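Side-chain contacts in extracellular solute-binding protein, family 1 (Bifidobacterium longum subsp. infantis, PDB 6FTH), which probably binds human milk oligosaccharides outside the cell and hands them to an ABC transporter for uptake: residues A[68-71]-A[72-76]; A[157-160]-A[161-164]; A[485-488]-A[489-493]; A[509-512]-A[513-516]. All blocks are in the same frame, centred on the assembly; numbering follows the deposited sequence.

Contact 1: A[68-71]-A[72-76]; sequences DAWA and QQKNA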
# COMPACT_ATOMS: atom_id res chain seq x y z
N ASP A 68 14.65 3.02 -7.71
CA ASP A 68 15.80 2.34 -7.11
C ASP A 68 16.97 3.28 -6.93
O ASP A 68 17.66 3.24 -5.91
CB ASP A 68 16.21 1.13 -7.96
CG ASP A 68 15.28 -0.05 -7.80
OD1 ASP A 68 14.58 -0.14 -6.78
OD2 ASP A 68 15.23 -0.89 -8.73
N ALA A 69 17.22 4.15 -7.91
CA ALA A 69 18.29 5.13 -7.76
C ALA A 69 17.97 6.14 -6.67
O ALA A 69 18.84 6.49 -5.86
CB ALA A 69 18.55 5.83 -9.10
N TRP A 70 16.72 6.61 -6.61
CA TRP A 70 16.36 7.60 -5.61
C TRP A 70 16.51 7.05 -4.19
O TRP A 70 16.96 7.75 -3.29
CB TRP A 70 14.94 8.10 -5.87
CG TRP A 70 14.49 9.10 -4.87
CD1 TRP A 70 13.47 8.96 -4.00
CD2 TRP A 70 15.07 10.38 -4.61
NE1 TRP A 70 13.37 10.08 -3.20
CE2 TRP A 70 14.34 10.97 -3.56
CE3 TRP A 70 16.13 11.09 -5.16
CZ2 TRP A 70 14.63 12.23 -3.05
CZ3 TRP A 70 16.44 12.33 -4.66
CH2 TRP A 70 15.68 12.90 -3.62
N ALA A 71 16.14 5.79 -3.98
CA ALA A 71 16.26 5.19 -2.66
C ALA A 71 17.68 5.31 -2.13
O ALA A 71 17.89 5.51 -0.92
CB ALA A 71 15.87 3.73 -2.75
N GLN A 72 18.66 5.22 -3.02
CA GLN A 72 20.07 5.28 -2.67
C GLN A 72 20.62 6.70 -2.60
O GLN A 72 21.65 6.92 -1.94
CB GLN A 72 20.87 4.50 -3.71
CG GLN A 72 20.72 3.00 -3.60
CD GLN A 72 21.45 2.42 -2.37
OE1 GLN A 72 20.84 1.79 -1.50
NE2 GLN A 72 22.77 2.63 -2.32
N GLN A 73 19.98 7.66 -3.25
CA GLN A 73 20.48 9.02 -3.30
C GLN A 73 19.78 9.96 -2.32
O GLN A 73 20.32 11.03 -2.05
CB GLN A 73 20.31 9.61 -4.71
CG GLN A 73 21.07 8.88 -5.80
CD GLN A 73 20.65 9.32 -7.20
OE1 GLN A 73 19.85 10.25 -7.38
NE2 GLN A 73 21.18 8.64 -8.21
N LYS A 74 18.62 9.57 -1.77
CA LYS A 74 17.79 10.53 -1.05
C LYS A 74 18.50 11.11 0.17
O LYS A 74 18.49 12.32 0.39
CB LYS A 74 16.45 9.91 -0.64
CG LYS A 74 15.60 10.86 0.20
CD LYS A 74 14.11 10.50 0.20
CE LYS A 74 13.78 9.39 1.15
NZ LYS A 74 12.31 9.26 1.34
N ASN A 75 19.08 10.24 1.00
CA ASN A 75 19.67 10.72 2.25
C ASN A 75 20.82 11.67 1.97
O ASN A 75 20.91 12.75 2.57
CB ASN A 75 20.12 9.55 3.11
CG ASN A 75 18.95 8.75 3.65
OD1 ASN A 75 17.80 9.19 3.59
ND2 ASN A 75 19.24 7.57 4.20
N ALA A 76 21.70 11.31 1.03
CA ALA A 76 22.80 12.19 0.68
C ALA A 76 22.30 13.51 0.10
O ALA A 76 22.88 14.57 0.36
CB ALA A 76 23.71 11.48 -0.33
O HOH W 1 19.05 7.27 0.74
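Trp70 and Lys74, one helical turn apart, meet because both start in the same way: in each, CG stands opposite the backbone N (chi1 179° and 176°). With chi2 of the lysine nearly extended as well, its methylenes from CB to CD run over one face of the indole. Lys74 CB sits 4.0 Å from the centroid of the six-membered ring of Trp70, a CH-pi contact, and Lys74 CD comes to 3.5 Å from Trp70 NE1. Lysine suits the place, since its greasy stem covers an aromatic face, while a bend at chi3 (80°) turns the chain beyond CD away to bring its ammonium group to Asn95. The indole N-H is likewise engaged, by Ala90 O, so the ring is held by its polar corner as well as by packing on Leu33 and Val35. On the more exposed flank, Gln73 CG rests 3.3 Å from Ala69 O. The backbone below is irregular: Gln73 N is shared by Ala69 O and Trp70 O in weak bonds, and farther along, a water takes the place of a direct bond, donating to Ala71 O at 2.7 Å and accepting from Asn75 N at 3.0 Å. The whole is an amphipathic helix, 67-80, with a kink bridged by water; it follows strand 59-66 and lays its tryptophan against strand 29-36, consistent with an alpha/beta lobe of a solute-binding protein.

Contact 2: A[157-160]-A[161-164]; sequences INKT and WLDK
Asn158 and Trp161 form the tight part of this contact, at the point where strand 154-158 turns directly into helix 159-165. Asn158 is the N-cap: its OD1 accepts from Trp161 N at 2.8 Å, with the N-H coming from above the plane of the amide. The same amide lies almost flat on the indole, their planes 12° apart, and Asn158 CG is 3.4 Å from Trp161 CG. Stack and cap together fix the rotation of the asparagine, whose ND2 is also tied to Gln310 OE1. Beside this, Leu162 turns its CD1 to the end of Ile157, 4.0 Å from Ile157 CD1, the two branched chains crossing at about a right angle. Both are buried, and both reach Phe183 of helix 173-185, so apolar residues fit well here.

The other flank is looser and more open to solvent. The Lys159 chain, bent at chi2 (58°) and chi4 (54°), curls back until NZ meets the syn lone pair of Asp163 OD1 at 2.8 Å, a salt bridge one turn along. Thr160 and Lys164 merely run side by side, with Thr160 CG2 3.9 Å from Lys164 CE. Chemically, the contact gives the first turn two kinds of support: an amide that accepts from a first-turn N-H while stacking on an aromatic ring, and a surface ion pair, probably weakened by the water around its exposed acid.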
# COMPACT_ATOMS: atom_id res chain seq x y z
N ILE A 157 -9.28 -17.60 -3.01
CA ILE A 157 -9.41 -19.05 -3.01
C ILE A 157 -9.85 -19.51 -4.39
O ILE A 157 -10.55 -18.79 -5.12
CB ILE A 157 -10.35 -19.55 -1.91
CG1 ILE A 157 -10.21 -21.06 -1.68
CG2 ILE A 157 -11.77 -19.18 -2.18
CD1 ILE A 157 -10.68 -21.45 -0.31
N ASN A 158 -9.43 -20.72 -4.76
CA ASN A 158 -9.82 -21.34 -6.03
C ASN A 158 -11.22 -21.91 -5.84
O ASN A 158 -11.41 -22.99 -5.27
CB ASN A 158 -8.82 -22.40 -6.47
CG ASN A 158 -9.10 -22.84 -7.88
OD1 ASN A 158 -10.27 -23.05 -8.23
ND2 ASN A 158 -8.08 -22.87 -8.71
N LYS A 159 -12.21 -21.12 -6.27
CA LYS A 159 -13.61 -21.51 -6.19
C LYS A 159 -13.93 -22.68 -7.13
O LYS A 159 -14.80 -23.50 -6.82
CB LYS A 159 -14.49 -20.29 -6.52
CG LYS A 159 -16.00 -20.51 -6.34
CD LYS A 159 -16.37 -20.94 -4.93
CE LYS A 159 -17.83 -20.71 -4.60
NZ LYS A 159 -18.74 -21.34 -5.62
N THR A 160 -13.25 -22.77 -8.28
CA THR A 160 -13.44 -23.93 -9.15
C THR A 160 -13.09 -25.21 -8.41
O THR A 160 -13.80 -26.21 -8.50
CB THR A 160 -12.57 -23.78 -10.40
OG1 THR A 160 -13.02 -22.64 -11.14
CG2 THR A 160 -12.64 -25.03 -11.29
N TRP A 161 -12.01 -25.18 -7.63
CA TRP A 161 -11.64 -26.35 -6.84
C TRP A 161 -12.67 -26.63 -5.75
O TRP A 161 -13.04 -27.80 -5.53
CB TRP A 161 -10.27 -26.12 -6.21
CG TRP A 161 -9.09 -26.12 -7.12
CD1 TRP A 161 -9.07 -26.23 -8.49
CD2 TRP A 161 -7.72 -26.05 -6.71
NE1 TRP A 161 -7.78 -26.22 -8.94
CE2 TRP A 161 -6.93 -26.11 -7.88
CE3 TRP A 161 -7.09 -25.94 -5.47
CZ2 TRP A 161 -5.54 -26.05 -7.85
CZ3 TRP A 161 -5.71 -25.88 -5.43
CH2 TRP A 161 -4.94 -25.94 -6.61
N LEU A 162 -13.12 -25.60 -5.03
CA LEU A 162 -14.15 -25.82 -4.03
C LEU A 162 -15.36 -26.50 -4.65
O LEU A 162 -15.91 -27.46 -4.10
CB LEU A 162 -14.59 -24.50 -3.40
CG LEU A 162 -13.54 -23.77 -2.54
CD1 LEU A 162 -14.14 -22.43 -2.13
CD2 LEU A 162 -13.10 -24.55 -1.33
N ASP A 163 -15.78 -26.00 -5.82
CA ASP A 163 -16.99 -26.50 -6.47
C ASP A 163 -16.81 -27.95 -6.91
O ASP A 163 -17.70 -28.79 -6.70
CB ASP A 163 -17.30 -25.64 -7.69
CG ASP A 163 -17.89 -24.28 -7.32
OD1 ASP A 163 -18.23 -24.05 -6.15
OD2 ASP A 163 -18.01 -23.44 -8.24
N LYS A 164 -15.67 -28.26 -7.52
CA LYS A 164 -15.39 -29.62 -7.99
C LYS A 164 -15.35 -30.62 -6.85
O LYS A 164 -15.73 -31.79 -7.04
CB LYS A 164 -14.06 -29.64 -8.75
CG LYS A 164 -14.19 -29.07 -10.17
CD LYS A 164 -12.91 -29.19 -10.99
CE LYS A 164 -13.15 -28.68 -12.42
NZ LYS A 164 -11.92 -28.73 -13.24

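Contact 3: A[485-488]-A[489-493]; sequences GGID and EEWDA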
# COMPACT_ATOMS: atom_id res chain seq x y z
N GLY A 485 8.35 -25.03 14.73
CA GLY A 485 7.75 -25.11 16.04
C GLY A 485 8.61 -24.44 17.10
O GLY A 485 9.60 -23.76 16.82
N GLY A 486 8.19 -24.63 18.36
CA GLY A 486 8.95 -24.18 19.51
C GLY A 486 8.38 -22.96 20.22
O GLY A 486 8.94 -22.56 21.24
N ILE A 487 7.29 -22.38 19.72
CA ILE A 487 6.86 -21.07 20.21
C ILE A 487 6.49 -21.12 21.70
O ILE A 487 6.81 -20.19 22.46
CB ILE A 487 5.75 -20.47 19.33
CG1 ILE A 487 5.47 -19.02 19.75
CG2 ILE A 487 4.45 -21.27 19.43
CD1 ILE A 487 4.63 -18.25 18.72
N ASP A 488 5.81 -22.18 22.14
CA ASP A 488 5.26 -22.16 23.49
C ASP A 488 6.37 -22.01 24.53
O ASP A 488 6.23 -21.25 25.49
CB ASP A 488 4.44 -23.42 23.76
CG ASP A 488 3.03 -23.36 23.14
OD1 ASP A 488 2.47 -22.26 22.94
OD2 ASP A 488 2.47 -24.45 22.89
N GLU A 489 7.49 -22.71 24.35
CA GLU A 489 8.55 -22.66 25.34
C GLU A 489 9.50 -21.47 25.16
O GLU A 489 10.27 -21.17 26.08
CB GLU A 489 9.34 -23.97 25.33
CG GLU A 489 10.03 -24.28 24.01
CD GLU A 489 9.24 -25.24 23.11
OE1 GLU A 489 7.99 -25.23 23.14
OE2 GLU A 489 9.90 -25.99 22.36
N GLU A 490 9.48 -20.79 24.01
CA GLU A 490 10.34 -19.64 23.77
C GLU A 490 9.60 -18.31 23.84
O GLU A 490 10.24 -17.25 23.75
CB GLU A 490 11.03 -19.78 22.40
CG GLU A 490 11.89 -21.03 22.33
CD GLU A 490 12.61 -21.21 21.03
OE1 GLU A 490 12.41 -20.42 20.08
OE2 GLU A 490 13.41 -22.16 20.94
N TRP A 491 8.29 -18.33 24.00
CA TRP A 491 7.49 -17.11 23.88
C TRP A 491 7.81 -16.10 24.97
O TRP A 491 7.98 -14.91 24.70
CB TRP A 491 6.02 -17.49 23.91
CG TRP A 491 5.06 -16.36 23.81
CD1 TRP A 491 4.30 -15.87 24.81
CD2 TRP A 491 4.73 -15.59 22.63
NE1 TRP A 491 3.53 -14.83 24.35
CE2 TRP A 491 3.77 -14.65 23.01
CE3 TRP A 491 5.16 -15.62 21.30
CZ2 TRP A 491 3.22 -13.73 22.11
CZ3 TRP A 491 4.62 -14.72 20.42
CH2 TRP A 491 3.67 -13.78 20.82
N ASP A 492 7.87 -16.54 26.23
CA ASP A 492 8.13 -15.59 27.32
C ASP A 492 9.47 -14.89 27.14
O ASP A 492 9.57 -13.66 27.29
CB ASP A 492 8.05 -16.33 28.66
CG ASP A 492 8.35 -15.41 29.84
OD1 ASP A 492 7.51 -14.55 30.16
OD2 ASP A 492 9.43 -15.56 30.46
N ALA A 493 10.52 -15.63 26.79
CA ALA A 493 11.81 -14.98 26.61
C ALA A 493 11.77 -14.00 25.45
O ALA A 493 12.38 -12.93 25.50
CB ALA A 493 12.89 -16.04 26.38
O HOH W 2 7.38 -19.34 27.16
O HOH W 3 5.39 -24.81 20.92
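Ile487 and Trp491 stand side by side on the first turns of helix 487-500, just beyond two glycines that separate it from helix 457-484: Gly485 leaves the earlier helix with positive phi, and Gly486 is the N-cap of the next. Both glycines have backbone angles at which a CB would press on the preceding carbonyl, which explains the residue type. The isoleucine and the indole point the same way, towards helix 249-263. Ile487 CD1 and CG1 each lie 3.7 Å from Trp491 CE3, so the end of the aliphatic chain abuts the benzo part of the ring obliquely. Isoleucine also packs on Ile255, and the indole meets Lys252 in a cation-pi contact; a bulky apolar pair thus suits this buried side.

The acids are turned differently. Glu489 CG lies between the backbone N and the carbonyl carbon (chi1 62°), and with the bend at chi2 its carboxylate folds back over the N-cap, OE2 coming to 3.5 Å from Gly486 CA. The helix N terminus would probably favour the negative charge there, but the nearness of Gly486 O, 3.4 Å from Glu489 OE1, would work against it. Glu490, extended, sends its carboxylate instead to Lys477 and Trp481, and Asp488 pairs with Lys256. The main-chain bonds of this turn are weak, and water enters: one molecule joins Asp488 O to Asp492 N, and another accepts from Asp488 N at 2.9 Å while donating weakly to Glu489 OE1.

Contact 4: A[509-512]-A[513-516]; sequences IWQK and WYDI
From Ile509 to Ile516 the helix is regular, four successive carbonyls each accepting from the N-H four residues on, as in Tyr514 N to Trp510 O at 2.8 Å. On this frame Gln511 and Asp515 join through their ends. The glutamine bends at chi2 (80°), which swings its amide forward along the helix, and NE2 gives an N-H to Asp515 OD1 at 2.9 Å with a moderately bent angle of 143°. The acceptor lies in the plane of the amide, whereas the donor reaches the syn side of the carboxylate from 33° out of its plane. Glutamine suits this spot because its amide offers both an acceptor and a donor: OE1 accepts from Val242 N, and NE2 also bonds Gly240 O, which fixes which way round the amide sits.

Round the helix, Trp513 is packed from several directions. Ile509 CG2 meets the indole at its edge, 3.9 Å from Trp513 CD1, while Ile516 CD1 lies over one face near the rim. Lys512, bent at chi3, lays its CE 3.6 Å from Trp513 NE1, and its ammonium goes on to Asp459, whose OD2 also takes the indole N-H. One carboxylate thus receives both the lysine charge and the tryptophan N-H from helix 503-518. Asp515 OD1 is also doubly engaged, by Gln511 and by Lys519, so Asp459 and Asp515 would probably both be kept ionised by their donors.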
# COMPACT_ATOMS: atom_id res chain seq x y z
N ILE A 509 4.85 5.78 22.52
CA ILE A 509 5.01 6.82 21.51
C ILE A 509 3.84 6.82 20.53
O ILE A 509 3.25 7.87 20.24
CB ILE A 509 6.36 6.66 20.78
CG1 ILE A 509 7.49 7.06 21.73
CG2 ILE A 509 6.39 7.47 19.50
CD1 ILE A 509 8.91 6.73 21.19
N TRP A 510 3.45 5.63 20.05
CA TRP A 510 2.34 5.57 19.12
C TRP A 510 1.04 5.97 19.80
O TRP A 510 0.21 6.65 19.20
CB TRP A 510 2.22 4.18 18.48
CG TRP A 510 3.11 4.03 17.29
CD1 TRP A 510 4.19 3.22 17.17
CD2 TRP A 510 2.98 4.73 16.03
NE1 TRP A 510 4.74 3.36 15.91
CE2 TRP A 510 4.02 4.29 15.21
CE3 TRP A 510 2.09 5.68 15.54
CZ2 TRP A 510 4.20 4.76 13.90
CZ3 TRP A 510 2.27 6.16 14.24
CH2 TRP A 510 3.32 5.70 13.44
N GLN A 511 0.84 5.56 21.06
CA GLN A 511 -0.36 6.00 21.76
C GLN A 511 -0.42 7.52 21.85
O GLN A 511 -1.48 8.13 21.67
CB GLN A 511 -0.43 5.41 23.16
CG GLN A 511 -1.67 5.84 23.95
CD GLN A 511 -2.91 5.06 23.56
OE1 GLN A 511 -3.00 3.85 23.82
NE2 GLN A 511 -3.90 5.75 22.99
N LYS A 512 0.71 8.15 22.16
CA LYS A 512 0.74 9.60 22.31
C LYS A 512 0.34 10.29 21.01
O LYS A 512 -0.51 11.19 21.02
CB LYS A 512 2.14 10.05 22.72
CG LYS A 512 2.27 11.56 22.86
CD LYS A 512 3.64 11.97 23.32
CE LYS A 512 4.65 11.77 22.25
NZ LYS A 512 6.02 12.27 22.62
N TRP A 513 0.95 9.91 19.90
CA TRP A 513 0.63 10.60 18.64
C TRP A 513 -0.76 10.24 18.15
O TRP A 513 -1.48 11.09 17.61
CB TRP A 513 1.69 10.29 17.59
CG TRP A 513 2.97 10.97 17.94
CD1 TRP A 513 4.09 10.40 18.46
CD2 TRP A 513 3.21 12.38 17.91
NE1 TRP A 513 5.04 11.37 18.73
CE2 TRP A 513 4.52 12.59 18.41
CE3 TRP A 513 2.46 13.49 17.50
CZ2 TRP A 513 5.09 13.86 18.49
CZ3 TRP A 513 3.03 14.75 17.59
CH2 TRP A 513 4.34 14.92 18.08
N TYR A 514 -1.17 8.98 18.36
CA TYR A 514 -2.55 8.62 18.06
C TYR A 514 -3.52 9.53 18.81
O TYR A 514 -4.50 10.04 18.24
CB TYR A 514 -2.75 7.17 18.43
CG TYR A 514 -4.16 6.68 18.38
CD1 TYR A 514 -4.72 6.19 17.19
CD2 TYR A 514 -4.92 6.66 19.52
CE1 TYR A 514 -6.03 5.72 17.15
CE2 TYR A 514 -6.22 6.19 19.50
CZ TYR A 514 -6.78 5.71 18.31
OH TYR A 514 -8.09 5.25 18.31
N ASP A 515 -3.26 9.76 20.09
CA ASP A 515 -4.13 10.63 20.89
C ASP A 515 -4.11 12.07 20.37
O ASP A 515 -5.15 12.70 20.23
CB ASP A 515 -3.70 10.58 22.36
CG ASP A 515 -4.03 9.27 23.03
OD1 ASP A 515 -4.80 8.47 22.47
OD2 ASP A 515 -3.50 9.03 24.13
N ILE A 516 -2.92 12.60 20.09
CA ILE A 516 -2.79 13.97 19.58
C ILE A 516 -3.64 14.15 18.33
O ILE A 516 -4.36 15.15 18.18
CB ILE A 516 -1.32 14.31 19.33
CG1 ILE A 516 -0.58 14.52 20.66
CG2 ILE A 516 -1.18 15.54 18.43
CD1 ILE A 516 0.94 14.62 20.53

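Each contact is local, joining consecutive segments, so none closes a long loop and none nests in or crosses another; they simply follow in series. From the N terminus, contact 1 lies on helix 67-80, beside the sheet that contains strands 59-66 and 29-36. Contact 2 comes next, at the passage from strand 154-158 into helix 159-165, on the opposite side of the chain's centre, with the two centres about 45 Å apart. Contacts 3 and 4 belong to consecutive helices near the C terminus, 487-500 and 503-518, with nearest atoms about 17 Å apart. Contact 3 faces helix 249-263, whereas contact 4 meets helix 457-484 and strand 241-244.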